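Local atomic coordinates of putative rhamnosidase (Streptomyces avermitilis, PDB entry 3W5M), a protein that hydrolyses terminal non-reducing alpha-L-rhamnose residues from rhamnosides such as citrus flavonoids and gum arabic, and binds L-rhamnose through a calcium-dependent carbohydrate-binding module. Residues A42-V47 against S89-D94; A178-A183 against S227-G232; P312-S317 against Y407-S412; E991-A996 against A1012-A1017. All blocks are in the same frame, centred on the assembly; numbering follows the deposited sequence.

Contact 1: residues A42-V47 against S89-D94; sequences AYQVRV and SVRVWD
A42, Q44 and R46 form the hydrogen-bonded pairs of an antiparallel ladder with W93, R91 and S89. The two strands run at 167° to each other. The bond from W93 N to A42 O is 3.0 Å, whereas the return bond from A42 N to W93 O is weak. Q44 and R46 exchange two bonds each with R91 and S89. The polar side chains meet on the face that carries Q44 and R91. These two run alongside each other. NE and NH2 of R91 both donate to Q44 OE1, at 3.0 Å from NE, and OE1 lies in the guanidinium plane. The amide and guanidinium planes are 41° apart. Q44 CG is anti to the backbone N (chi1 171°), and the extended chain carries OE1 to R91. The other end of the amide, NE2, bonds D61. Aromatic contact comes from W93 on the same face. Its six-membered ring lies beside the A42-Q44 backbone with its edge toward it. W93 CE3 is 3.7 Å from A42 CB. On the other face V45 CG2 meets V90 CG2 at 3.8 Å, and W29 of strand 26-32 packs on V90. Strands 40-48 and 85-94 are the central pair of a four-stranded sheet in the N-terminal immunoglobulin-like domain. The chemistry implies two unlike faces: an apolar one turned to strand 26-32, and one where both ends of the Q44 amide have partners, which probably fixes its rotation.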
loop_
_atom_site.group_PDB
_atom_site.type_symbol
_atom_site.label_atom_id
_atom_site.label_comp_id
_atom_site.label_asym_id
_atom_site.label_seq_id
_atom_site.Cartn_x
_atom_site.Cartn_y
_atom_site.Cartn_z
ATOM N N ALA A 42 -30.378 -13.478 -23.534
ATOM C CA ALA A 42 -29.380 -13.341 -24.601
ATOM C C ALA A 42 -28.699 -11.998 -24.552
ATOM O O ALA A 42 -29.242 -11.065 -23.961
ATOM C CB ALA A 42 -30.054 -13.545 -25.964
ATOM N N TYR A 43 -27.533 -11.881 -25.192
ATOM C CA TYR A 43 -26.878 -10.577 -25.354
ATOM C C TYR A 43 -26.264 -10.476 -26.732
ATOM O O TYR A 43 -26.073 -11.479 -27.403
ATOM C CB TYR A 43 -25.778 -10.362 -24.295
ATOM C CG TYR A 43 -24.601 -11.323 -24.412
ATOM C CD1 TYR A 43 -23.531 -11.042 -25.272
ATOM C CD2 TYR A 43 -24.541 -12.494 -23.648
ATOM C CE1 TYR A 43 -22.450 -11.900 -25.385
ATOM C CE2 TYR A 43 -23.447 -13.359 -23.755
ATOM C CZ TYR A 43 -22.417 -13.060 -24.641
ATOM O OH TYR A 43 -21.322 -13.891 -24.762
ATOM N N GLN A 44 -25.929 -9.263 -27.130
ATOM C CA GLN A 44 -25.199 -9.045 -28.355
ATOM C C GLN A 44 -24.269 -7.894 -28.173
ATOM O O GLN A 44 -24.709 -6.789 -27.833
ATOM C CB GLN A 44 -26.156 -8.733 -29.517
ATOM C CG GLN A 44 -25.465 -8.285 -30.804
ATOM C CD GLN A 44 -26.449 -8.024 -31.937
ATOM O OE1 GLN A 44 -27.642 -7.828 -31.698
ATOM N NE2 GLN A 44 -25.943 -7.987 -33.175
ATOM N N VAL A 45 -22.981 -8.130 -28.455
ATOM C CA VAL A 45 -21.979 -7.091 -28.343
ATOM C C VAL A 45 -21.465 -6.665 -29.709
ATOM O O VAL A 45 -21.189 -7.498 -30.556
ATOM C CB VAL A 45 -20.784 -7.547 -27.463
ATOM C CG1 VAL A 45 -19.676 -6.493 -27.478
ATOM C CG2 VAL A 45 -21.253 -7.883 -26.052
ATOM N N ARG A 46 -21.345 -5.367 -29.915
ATOM C CA ARG A 46 -20.685 -4.863 -31.118
ATOM C C ARG A 46 -19.520 -4.001 -30.741
ATOM O O ARG A 46 -19.597 -3.270 -29.767
ATOM C CB ARG A 46 -21.639 -4.020 -31.940
ATOM C CG ARG A 46 -22.773 -4.788 -32.559
ATOM C CD ARG A 46 -23.690 -3.773 -33.197
ATOM N NE ARG A 46 -24.622 -4.414 -34.112
ATOM C CZ ARG A 46 -25.601 -3.772 -34.733
ATOM N NH1 ARG A 46 -25.790 -2.466 -34.532
ATOM N NH2 ARG A 46 -26.394 -4.451 -35.540
ATOM N N VAL A 47 -18.453 -4.086 -31.536
ATOM C CA VAL A 47 -17.243 -3.302 -31.344
ATOM C C VAL A 47 -16.878 -2.713 -32.699
ATOM O O VAL A 47 -16.931 -3.418 -33.713
ATOM C CB VAL A 47 -16.052 -4.179 -30.842
ATOM C CG1 VAL A 47 -14.852 -3.308 -30.507
ATOM C CG2 VAL A 47 -16.443 -5.052 -29.664
ATOM N N SER A 89 -20.855 -1.359 -27.622
ATOM C CA SER A 89 -22.221 -1.220 -27.229
ATOM C C SER A 89 -22.747 -2.623 -27.063
ATOM O O SER A 89 -22.303 -3.543 -27.734
ATOM C CB SER A 89 -22.995 -0.489 -28.327
ATOM O OG SER A 89 -24.249 -0.049 -27.844
ATOM N N VAL A 90 -23.692 -2.785 -26.154
ATOM C CA VAL A 90 -24.347 -4.071 -25.947
ATOM C C VAL A 90 -25.871 -3.847 -25.823
ATOM O O VAL A 90 -26.335 -2.750 -25.448
ATOM C CB VAL A 90 -23.788 -4.791 -24.681
ATOM C CG1 VAL A 90 -24.036 -3.982 -23.405
ATOM C CG2 VAL A 90 -24.342 -6.189 -24.533
ATOM N N ARG A 91 -26.620 -4.880 -26.160
ATOM C CA ARG A 91 -28.056 -4.925 -25.925
ATOM C C ARG A 91 -28.366 -6.329 -25.486
ATOM O O ARG A 91 -27.596 -7.256 -25.747
ATOM C CB ARG A 91 -28.878 -4.537 -27.172
ATOM C CG ARG A 91 -28.722 -5.466 -28.359
ATOM C CD ARG A 91 -29.890 -5.265 -29.310
ATOM N NE ARG A 91 -29.708 -6.008 -30.547
ATOM C CZ ARG A 91 -30.454 -5.831 -31.631
ATOM N NH1 ARG A 91 -31.425 -4.923 -31.612
ATOM N NH2 ARG A 91 -30.225 -6.561 -32.723
ATOM N N VAL A 92 -29.469 -6.482 -24.768
ATOM C CA VAL A 92 -29.832 -7.778 -24.233
ATOM C C VAL A 92 -31.301 -8.050 -24.506
ATOM O O VAL A 92 -32.078 -7.125 -24.801
ATOM C CB VAL A 92 -29.623 -7.820 -22.697
ATOM C CG1 VAL A 92 -28.171 -7.551 -22.320
ATOM C CG2 VAL A 92 -30.537 -6.814 -22.017
ATOM N N TRP A 93 -31.660 -9.315 -24.363
ATOM C CA TRP A 93 -33.028 -9.793 -24.436
ATOM C C TRP A 93 -33.433 -10.322 -23.061
ATOM O O TRP A 93 -32.722 -11.151 -22.468
ATOM C CB TRP A 93 -33.141 -10.903 -25.491
ATOM C CG TRP A 93 -32.998 -10.382 -26.911
ATOM C CD1 TRP A 93 -34.017 -10.147 -27.807
ATOM C CD2 TRP A 93 -31.775 -10.026 -27.597
ATOM N NE1 TRP A 93 -33.502 -9.663 -28.989
ATOM C CE2 TRP A 93 -32.135 -9.580 -28.889
ATOM C CE3 TRP A 93 -30.416 -10.043 -27.244
ATOM C CZ2 TRP A 93 -31.178 -9.147 -29.828
ATOM C CZ3 TRP A 93 -29.474 -9.614 -28.172
ATOM C CH2 TRP A 93 -29.856 -9.183 -29.451
ATOM N N ASP A 94 -34.561 -9.831 -22.548
ATOM C CA ASP A 94 -35.121 -10.346 -21.288
ATOM C C ASP A 94 -35.663 -11.765 -21.486
ATOM O O ASP A 94 -35.615 -12.291 -22.588
ATOM C CB ASP A 94 -36.183 -9.391 -20.720
ATOM C CG ASP A 94 -37.315 -9.101 -21.708
ATOM O OD1 ASP A 94 -37.701 -10.011 -22.475
ATOM O OD2 ASP A 94 -37.823 -7.955 -21.717
#

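Contact 2: residues A178-A183 against S227-G232; sequences ADNVYA and SNASVG. With CA (calcium ion), chain B.
N180 OD1 is held by two partners: it binds the calcium ion at 2.6 Å and accepts from A229 N at 2.8 Å. The site belongs to the CBM67 module, and the backbone beside it forms a classic beta bulge. There N180 N and V181 N both donate to S227 O, while S227 N returns a bond to V181 O. A cis peptide bond precedes N180, at the break between strands 171-179 and 181-186. The A229 N-H is nearly straight toward N180 OD1 (169°) but comes from above the amide plane. D179 and N228 reach the metal alongside each other, with carboxylate and amide planes 85° apart. Both have CG anti to the backbone N (chi1 -176°), and OD1 of each binds the metal. Calcium lies 2.3 Å from N228 OD1. Three waters and P233 O complete the shell. D179 OD2 accepts a hydrogen bond from one of these waters and another from W292 NE1, which should hold the carboxylate in place. D179 and N180 also bind L-rhamnose, together with W203, and removing the calcium abolishes rhamnose binding. The metal therefore joins the strand break to the 227-232 loop at the sugar site. V181 CG2 packs against S227 CB at 3.6 Å. The amide of N228 is held at its other end, where ND2 donates to G232 O at 3.0 Å.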
loop_
_atom_site.group_PDB
_atom_site.type_symbol
_atom_site.label_atom_id
_atom_site.label_comp_id
_atom_site.label_asym_id
_atom_site.label_seq_id
_atom_site.Cartn_x
_atom_site.Cartn_y
_atom_site.Cartn_z
ATOM N N ALA A 178 32.189 6.970 11.150
ATOM C CA ALA A 178 33.175 6.439 12.104
ATOM C C ALA A 178 32.731 5.107 12.643
ATOM O O ALA A 178 31.544 4.882 12.833
ATOM C CB ALA A 178 33.411 7.405 13.263
ATOM N N ASP A 179 33.711 4.249 12.878
ATOM C CA ASP A 179 33.558 3.072 13.711
ATOM C C ASP A 179 34.159 3.453 15.082
ATOM O O ASP A 179 35.383 3.407 15.233
ATOM C CB ASP A 179 34.379 1.947 13.064
ATOM C CG ASP A 179 34.234 0.606 13.798
ATOM O OD1 ASP A 179 33.838 0.629 14.963
ATOM O OD2 ASP A 179 34.562 -0.443 13.225
ATOM N N ASN A 180 33.362 3.826 16.099
ATOM C CA ASN A 180 31.897 3.748 16.111
ATOM C C ASN A 180 31.138 5.054 16.062
ATOM O O ASN A 180 30.047 5.103 15.486
ATOM C CB ASN A 180 31.437 2.976 17.355
ATOM C CG ASN A 180 31.854 1.532 17.291
ATOM O OD1 ASN A 180 32.871 1.138 17.875
ATOM N ND2 ASN A 180 31.117 0.744 16.505
ATOM N N VAL A 181 31.687 6.101 16.674
ATOM C CA VAL A 181 30.984 7.399 16.691
ATOM C C VAL A 181 31.948 8.569 16.547
ATOM O O VAL A 181 33.165 8.414 16.758
ATOM C CB VAL A 181 30.156 7.624 17.989
ATOM C CG1 VAL A 181 28.998 6.636 18.091
ATOM C CG2 VAL A 181 31.038 7.582 19.237
ATOM N N TYR A 182 31.404 9.745 16.226
ATOM C CA TYR A 182 32.226 10.934 16.014
ATOM C C TYR A 182 31.499 12.202 16.475
ATOM O O TYR A 182 30.273 12.205 16.620
ATOM C CB TYR A 182 32.640 11.058 14.546
ATOM C CG TYR A 182 31.465 11.221 13.613
ATOM C CD1 TYR A 182 30.874 12.465 13.421
ATOM C CD2 TYR A 182 30.919 10.124 12.947
ATOM C CE1 TYR A 182 29.775 12.619 12.588
ATOM C CE2 TYR A 182 29.826 10.269 12.102
ATOM C CZ TYR A 182 29.262 11.527 11.924
ATOM O OH TYR A 182 28.169 11.669 11.102
ATOM N N ALA A 183 32.266 13.266 16.724
ATOM C CA ALA A 183 31.716 14.622 16.859
ATOM C C ALA A 183 32.697 15.546 16.138
ATOM O O ALA A 183 33.879 15.586 16.474
ATOM C CB ALA A 183 31.578 15.011 18.323
ATOM N N SER A 227 35.050 7.723 19.008
ATOM C CA SER A 227 35.099 6.728 20.077
ATOM C C SER A 227 34.892 5.330 19.529
ATOM O O SER A 227 34.055 5.108 18.642
ATOM C CB SER A 227 34.060 7.033 21.157
ATOM O OG SER A 227 34.316 8.321 21.709
ATOM N N ASN A 228 35.653 4.384 20.064
ATOM C CA ASN A 228 35.464 2.975 19.715
ATOM C C ASN A 228 34.670 2.350 20.851
ATOM O O ASN A 228 35.035 2.523 22.021
ATOM C CB ASN A 228 36.829 2.311 19.564
ATOM C CG ASN A 228 36.751 0.850 19.103
ATOM O OD1 ASN A 228 35.761 0.404 18.536
ATOM N ND2 ASN A 228 37.830 0.111 19.343
ATOM N N ALA A 229 33.592 1.641 20.511
ATOM C CA ALA A 229 32.605 1.170 21.508
ATOM C C ALA A 229 33.042 -0.058 22.300
ATOM O O ALA A 229 32.583 -0.296 23.431
ATOM C CB ALA A 229 31.275 0.904 20.828
ATOM N N SER A 230 33.921 -0.852 21.713
ATOM C CA SER A 230 34.434 -2.030 22.376
ATOM C C SER A 230 35.765 -2.390 21.737
ATOM O O SER A 230 36.095 -1.896 20.656
ATOM C CB SER A 230 33.446 -3.187 22.214
ATOM O OG SER A 230 33.288 -3.467 20.842
ATOM N N VAL A 231 36.525 -3.259 22.388
ATOM C CA VAL A 231 37.799 -3.693 21.839
ATOM C C VAL A 231 37.564 -4.389 20.499
ATOM O O VAL A 231 36.784 -5.347 20.406
ATOM C CB VAL A 231 38.558 -4.612 22.826
ATOM C CG1 VAL A 231 39.820 -5.177 22.187
ATOM C CG2 VAL A 231 38.921 -3.845 24.083
ATOM N N GLY A 232 38.252 -3.900 19.470
ATOM C CA GLY A 232 38.043 -4.321 18.103
ATOM C C GLY A 232 38.318 -3.140 17.190
ATOM O O GLY A 232 38.868 -2.139 17.653
HETATM CA CA CA B . 34.529 -0.612 16.834
HETATM O O HOH W 1 34.090 -2.413 14.973
HETATM O O HOH W 2 32.361 -2.027 16.962
HETATM O O HOH W 3 35.106 -2.583 18.105
#

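Contact 3: residues P312-S317 against Y407-S412; sequences PHKKVS and YADGTS
Y407 lies between P312 and V316, with its ring pointing back along the 312-317 segment. CG is anti to the carbonyl carbon (chi1 -70°), which carries the ring over to P312. P312 CG sits over one face, 4.0 Å from the ring centroid and 30° off the normal, in a CH-pi contact. V316 CG2 approaches Y407 CE1 obliquely at 3.5 Å. K315 O meets the ring at its edge, in plane. Y407 OH donates to a water at 2.6 Å, and that water donates to P312 O. Replacing Y407 by an alanine would probably leave P312 and V316 without the ring between them and the water without its phenolic donor.

K314 passes across D409 and T411 on an extended chain, roughly square to both. Its NZ makes a salt bridge to the syn lone pair of D409 OD2 at 2.9 Å and a second bond to T411 OG1. D409 OD1 is held by its own segment. It accepts from T411 OG1, and from T411 N at 3.0 Å in an Asx turn. The backbone joins the segments where A408 N donates to K315 O. Residues 407-410 form a type I turn in the hairpin between strands 398-407 and 412-416. Strand 316-326 pairs with strand 398-407 of that hairpin, at the surface of the rhamnosidase N-terminal domain. The buried Y407 ring thus packs against P312 and V316 at the start of the turn. At the exposed tip, the D409 carboxylate has a partner for each oxygen, and its charge is probably balanced by K314.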
loop_
_atom_site.group_PDB
_atom_site.type_symbol
_atom_site.label_atom_id
_atom_site.label_comp_id
_atom_site.label_asym_id
_atom_site.label_seq_id
_atom_site.Cartn_x
_atom_site.Cartn_y
_atom_site.Cartn_z
ATOM N N PRO A 312 5.095 19.981 -35.648
ATOM C CA PRO A 312 4.619 20.755 -36.806
ATOM C C PRO A 312 3.370 21.581 -36.512
ATOM O O PRO A 312 2.636 21.274 -35.570
ATOM C CB PRO A 312 4.307 19.669 -37.844
ATOM C CG PRO A 312 3.987 18.462 -37.032
ATOM C CD PRO A 312 4.911 18.532 -35.846
ATOM N N HIS A 313 3.129 22.619 -37.318
ATOM C CA HIS A 313 1.871 23.374 -37.255
ATOM C C HIS A 313 0.797 22.673 -38.078
ATOM O O HIS A 313 0.475 23.093 -39.199
ATOM C CB HIS A 313 2.057 24.821 -37.747
ATOM C CG HIS A 313 3.033 25.611 -36.937
ATOM N ND1 HIS A 313 2.640 26.576 -36.032
ATOM C CD2 HIS A 313 4.387 25.571 -36.884
ATOM C CE1 HIS A 313 3.710 27.094 -35.454
ATOM N NE2 HIS A 313 4.782 26.504 -35.955
ATOM N N LYS A 314 0.271 21.582 -37.529
ATOM C CA LYS A 314 -0.815 20.830 -38.129
ATOM C C LYS A 314 -1.789 20.535 -37.039
ATOM O O LYS A 314 -1.422 20.494 -35.868
ATOM C CB LYS A 314 -0.341 19.460 -38.626
ATOM C CG LYS A 314 0.602 19.457 -39.792
ATOM C CD LYS A 314 0.907 18.010 -40.115
ATOM C CE LYS A 314 2.119 17.910 -41.003
ATOM N NZ LYS A 314 2.425 16.480 -41.290
ATOM N N LYS A 315 -3.019 20.247 -37.436
ATOM C CA LYS A 315 -4.074 19.889 -36.515
ATOM C C LYS A 315 -3.785 18.515 -35.858
ATOM O O LYS A 315 -3.583 17.526 -36.548
ATOM C CB LYS A 315 -5.409 19.885 -37.264
ATOM C CG LYS A 315 -6.593 19.323 -36.496
ATOM C CD LYS A 315 -6.974 20.187 -35.297
ATOM C CE LYS A 315 -8.313 19.749 -34.721
ATOM N NZ LYS A 315 -9.431 20.010 -35.671
ATOM N N VAL A 316 -3.750 18.499 -34.528
ATOM C CA VAL A 316 -3.530 17.281 -33.727
ATOM C C VAL A 316 -4.835 16.522 -33.620
ATOM O O VAL A 316 -5.879 17.099 -33.280
ATOM C CB VAL A 316 -3.017 17.633 -32.311
ATOM C CG1 VAL A 316 -2.929 16.398 -31.418
ATOM C CG2 VAL A 316 -1.679 18.351 -32.396
ATOM N N SER A 317 -4.796 15.231 -33.932
ATOM C CA SER A 317 -5.949 14.390 -33.719
ATOM C C SER A 317 -5.893 13.712 -32.352
ATOM O O SER A 317 -6.938 13.435 -31.768
ATOM C CB SER A 317 -6.112 13.356 -34.853
ATOM O OG SER A 317 -4.950 12.542 -34.963
ATOM N N TYR A 407 -1.522 13.240 -36.123
ATOM C CA TYR A 407 -2.054 14.422 -36.790
ATOM C C TYR A 407 -3.212 14.031 -37.723
ATOM O O TYR A 407 -3.293 12.874 -38.166
ATOM C CB TYR A 407 -0.909 15.144 -37.508
ATOM C CG TYR A 407 0.047 15.789 -36.535
ATOM C CD1 TYR A 407 -0.291 16.996 -35.897
ATOM C CD2 TYR A 407 1.268 15.196 -36.220
ATOM C CE1 TYR A 407 0.565 17.592 -34.989
ATOM C CE2 TYR A 407 2.136 15.791 -35.308
ATOM C CZ TYR A 407 1.767 17.000 -34.695
ATOM O OH TYR A 407 2.603 17.619 -33.787
ATOM N N ALA A 408 -4.125 14.978 -37.967
ATOM C CA ALA A 408 -5.325 14.723 -38.740
ATOM C C ALA A 408 -5.004 14.287 -40.164
ATOM O O ALA A 408 -5.784 13.564 -40.748
ATOM C CB ALA A 408 -6.293 15.927 -38.736
ATOM N N ASP A 409 -3.852 14.679 -40.701
ATOM C CA ASP A 409 -3.424 14.200 -42.037
ATOM C C ASP A 409 -2.874 12.759 -42.043
ATOM O O ASP A 409 -2.390 12.285 -43.079
ATOM C CB ASP A 409 -2.417 15.156 -42.705
ATOM C CG ASP A 409 -1.076 15.196 -41.996
ATOM O OD1 ASP A 409 -0.908 14.519 -40.954
ATOM O OD2 ASP A 409 -0.159 15.896 -42.478
ATOM N N GLY A 410 -2.931 12.106 -40.881
ATOM C CA GLY A 410 -2.483 10.723 -40.697
ATOM C C GLY A 410 -1.007 10.571 -40.367
ATOM O O GLY A 410 -0.537 9.436 -40.209
ATOM N N THR A 411 -0.259 11.677 -40.299
ATOM C CA THR A 411 1.164 11.631 -39.909
ATOM C C THR A 411 1.300 11.611 -38.380
ATOM O O THR A 411 0.319 11.825 -37.650
ATOM C CB THR A 411 1.982 12.816 -40.441
ATOM O OG1 THR A 411 1.474 14.052 -39.888
ATOM C CG2 THR A 411 1.956 12.865 -41.976
ATOM N N SER A 412 2.503 11.335 -37.903
ATOM C CA SER A 412 2.749 11.337 -36.459
ATOM C C SER A 412 4.182 11.659 -36.087
ATOM O O SER A 412 5.096 11.650 -36.920
ATOM C CB SER A 412 2.286 10.007 -35.845
ATOM O OG SER A 412 3.048 8.969 -36.355
HETATM O O HOH W 4 1.961 20.074 -33.256
HETATM O O HOH W 5 -3.078 17.341 -39.819
#

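Contact 4: residues E991-A996 against A1012-A1017; sequences EVWIPA and AEDGCA
Strand 989-995 pairs antiparallel with strand 1016-1021, I994 opposite A1017 in a hydrogen-bonded pair and P995 opposite C1016 in a non-hydrogen-bonded one. I994 N donates to A1017 O at 2.9 Å, and A1017 N returns a less straight bond to I994 O (138°). Past the proline, A996 N donates to G1015 O at 2.7 Å. W993 carries most of the side-chain contact. Its CG is anti to the carbonyl carbon (chi1 -60°), and the indole reaches toward the 1013-1016 turn. C1016 SG lies at the edge of the six-membered ring, in its plane, 3.8 Å from W993 CE3: a sulfur-aromatic contact. E1013 slants past the indole, with carboxylate and ring planes 61° apart and OE1 3.6 Å from W993 CH2. This carboxylate also pairs with R1011. The turn is a type I' beta turn from E1013 to C1016, closing the hairpin of strands 1008-1013 and 1016-1021 in the C-terminal beta-sandwich. D1014 and G1015 both have positive phi, and the turn brings G1015 O to A996. R946 makes a salt bridge to D1014 and a cation-pi contact with W993. A leucine in place of W993 would probably leave the C1016 sulfur without its aromatic neighbour and E991 without its indole donor. That donor, W993 NE1, lies 2.8 Å from E991 OE1, which stays near the ring plane while the N-H comes from above the carboxylate plane.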
loop_
_atom_site.group_PDB
_atom_site.type_symbol
_atom_site.label_atom_id
_atom_site.label_comp_id
_atom_site.label_asym_id
_atom_site.label_seq_id
_atom_site.Cartn_x
_atom_site.Cartn_y
_atom_site.Cartn_z
ATOM N N GLU A 991 -32.621 -14.894 -1.858
ATOM C CA GLU A 991 -33.300 -15.681 -0.845
ATOM C C GLU A 991 -33.422 -14.803 0.389
ATOM O O GLU A 991 -32.423 -14.356 0.927
ATOM C CB GLU A 991 -32.491 -16.912 -0.540
ATOM C CG GLU A 991 -33.085 -17.797 0.531
ATOM C CD GLU A 991 -32.155 -18.943 0.859
ATOM O OE1 GLU A 991 -31.191 -18.721 1.637
ATOM O OE2 GLU A 991 -32.383 -20.051 0.324
ATOM N N VAL A 992 -34.651 -14.545 0.820
ATOM C CA VAL A 992 -34.913 -13.590 1.881
ATOM C C VAL A 992 -35.425 -14.350 3.100
ATOM O O VAL A 992 -36.284 -15.222 2.970
ATOM C CB VAL A 992 -35.921 -12.527 1.426
ATOM C CG1 VAL A 992 -36.169 -11.493 2.519
ATOM C CG2 VAL A 992 -35.414 -11.834 0.164
ATOM N N TRP A 993 -34.854 -14.041 4.263
ATOM C CA TRP A 993 -35.260 -14.637 5.540
ATOM C C TRP A 993 -35.848 -13.554 6.419
ATOM O O TRP A 993 -35.166 -12.572 6.726
ATOM C CB TRP A 993 -34.064 -15.230 6.254
ATOM C CG TRP A 993 -33.372 -16.287 5.514
ATOM C CD1 TRP A 993 -32.766 -16.180 4.290
ATOM C CD2 TRP A 993 -33.171 -17.640 5.947
ATOM N NE1 TRP A 993 -32.202 -17.385 3.932
ATOM C CE2 TRP A 993 -32.436 -18.300 4.926
ATOM C CE3 TRP A 993 -33.544 -18.361 7.091
ATOM C CZ2 TRP A 993 -32.065 -19.645 5.018
ATOM C CZ3 TRP A 993 -33.178 -19.700 7.180
ATOM C CH2 TRP A 993 -32.442 -20.329 6.145
ATOM N N ILE A 994 -37.107 -13.722 6.823
ATOM C CA ILE A 994 -37.780 -12.720 7.644
ATOM C C ILE A 994 -38.167 -13.338 8.981
ATOM O O ILE A 994 -39.051 -14.195 9.002
ATOM C CB ILE A 994 -39.073 -12.201 6.972
ATOM C CG1 ILE A 994 -38.827 -11.811 5.516
ATOM C CG2 ILE A 994 -39.669 -11.037 7.763
ATOM C CD1 ILE A 994 -38.095 -10.497 5.354
ATOM N N PRO A 995 -37.509 -12.924 10.095
ATOM C CA PRO A 995 -37.892 -13.457 11.409
ATOM C C PRO A 995 -39.377 -13.231 11.678
ATOM O O PRO A 995 -39.895 -12.116 11.478
ATOM C CB PRO A 995 -37.012 -12.670 12.403
ATOM C CG PRO A 995 -36.387 -11.560 11.615
ATOM C CD PRO A 995 -36.327 -12.047 10.193
ATOM N N ALA A 996 -40.059 -14.303 12.078
ATOM C CA ALA A 996 -41.497 -14.249 12.324
ATOM C C ALA A 996 -41.924 -15.260 13.377
ATOM O O ALA A 996 -41.572 -16.442 13.283
ATOM C CB ALA A 996 -42.272 -14.472 11.028
ATOM N N ALA A 1012 -40.506 -22.428 6.377
ATOM C CA ALA A 1012 -40.117 -21.903 7.682
ATOM C C ALA A 1012 -38.835 -22.606 8.147
ATOM O O ALA A 1012 -38.682 -23.823 7.994
ATOM C CB ALA A 1012 -41.238 -22.080 8.694
ATOM N N GLU A 1013 -37.903 -21.816 8.671
ATOM C CA GLU A 1013 -36.660 -22.322 9.246
ATOM C C GLU A 1013 -36.136 -21.299 10.262
ATOM O O GLU A 1013 -36.325 -20.080 10.081
ATOM C CB GLU A 1013 -35.615 -22.611 8.151
ATOM C CG GLU A 1013 -34.506 -23.562 8.583
ATOM C CD GLU A 1013 -33.447 -23.812 7.515
ATOM O OE1 GLU A 1013 -33.749 -23.721 6.302
ATOM O OE2 GLU A 1013 -32.295 -24.120 7.899
ATOM N N ASP A 1014 -35.512 -21.811 11.328
ATOM C CA ASP A 1014 -34.906 -21.001 12.406
ATOM C C ASP A 1014 -35.665 -19.708 12.740
ATOM O O ASP A 1014 -35.053 -18.647 12.892
ATOM C CB ASP A 1014 -33.430 -20.671 12.105
ATOM C CG ASP A 1014 -32.640 -21.860 11.565
ATOM O OD1 ASP A 1014 -33.035 -23.024 11.795
ATOM O OD2 ASP A 1014 -31.605 -21.620 10.904
ATOM N N GLY A 1015 -36.991 -19.801 12.836
ATOM C CA GLY A 1015 -37.819 -18.680 13.287
ATOM C C GLY A 1015 -38.140 -17.643 12.226
ATOM O O GLY A 1015 -38.633 -16.551 12.540
ATOM N N CYS A 1016 -37.857 -17.973 10.967
ATOM C CA CYS A 1016 -38.179 -17.079 9.858
ATOM C C CYS A 1016 -38.879 -17.745 8.674
ATOM O O CYS A 1016 -38.702 -18.937 8.402
ATOM C CB CYS A 1016 -36.960 -16.262 9.374
ATOM S SG CYS A 1016 -35.324 -16.673 10.011
ATOM N N ALA A 1017 -39.694 -16.949 7.996
ATOM C CA ALA A 1017 -40.195 -17.281 6.675
ATOM C C ALA A 1017 -39.045 -17.088 5.681
ATOM O O ALA A 1017 -38.335 -16.077 5.737
ATOM C CB ALA A 1017 -41.365 -16.377 6.318
#

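Overall arrangement
The four contacts come in series along the chain, each closing before the next opens, and they share no sheet. Contact 1 joins strands 40-48 and 85-94 of the N-terminal immunoglobulin-like domain. Contact 2 forms the calcium site of CBM67, contact 3 lies in the rhamnosidase N-terminal domain, and contact 4 in the C-terminal beta-sandwich. Contacts 1 and 2 are on opposite sides of the chain's centre, with centres 76 Å apart. Contacts 1 and 3 are the closest pair by centres, at 36 Å, yet their nearest atoms are about 19 Å apart. Each contact thus lies within a different module, and the calcium-dependent rhamnose site stands far from the other three.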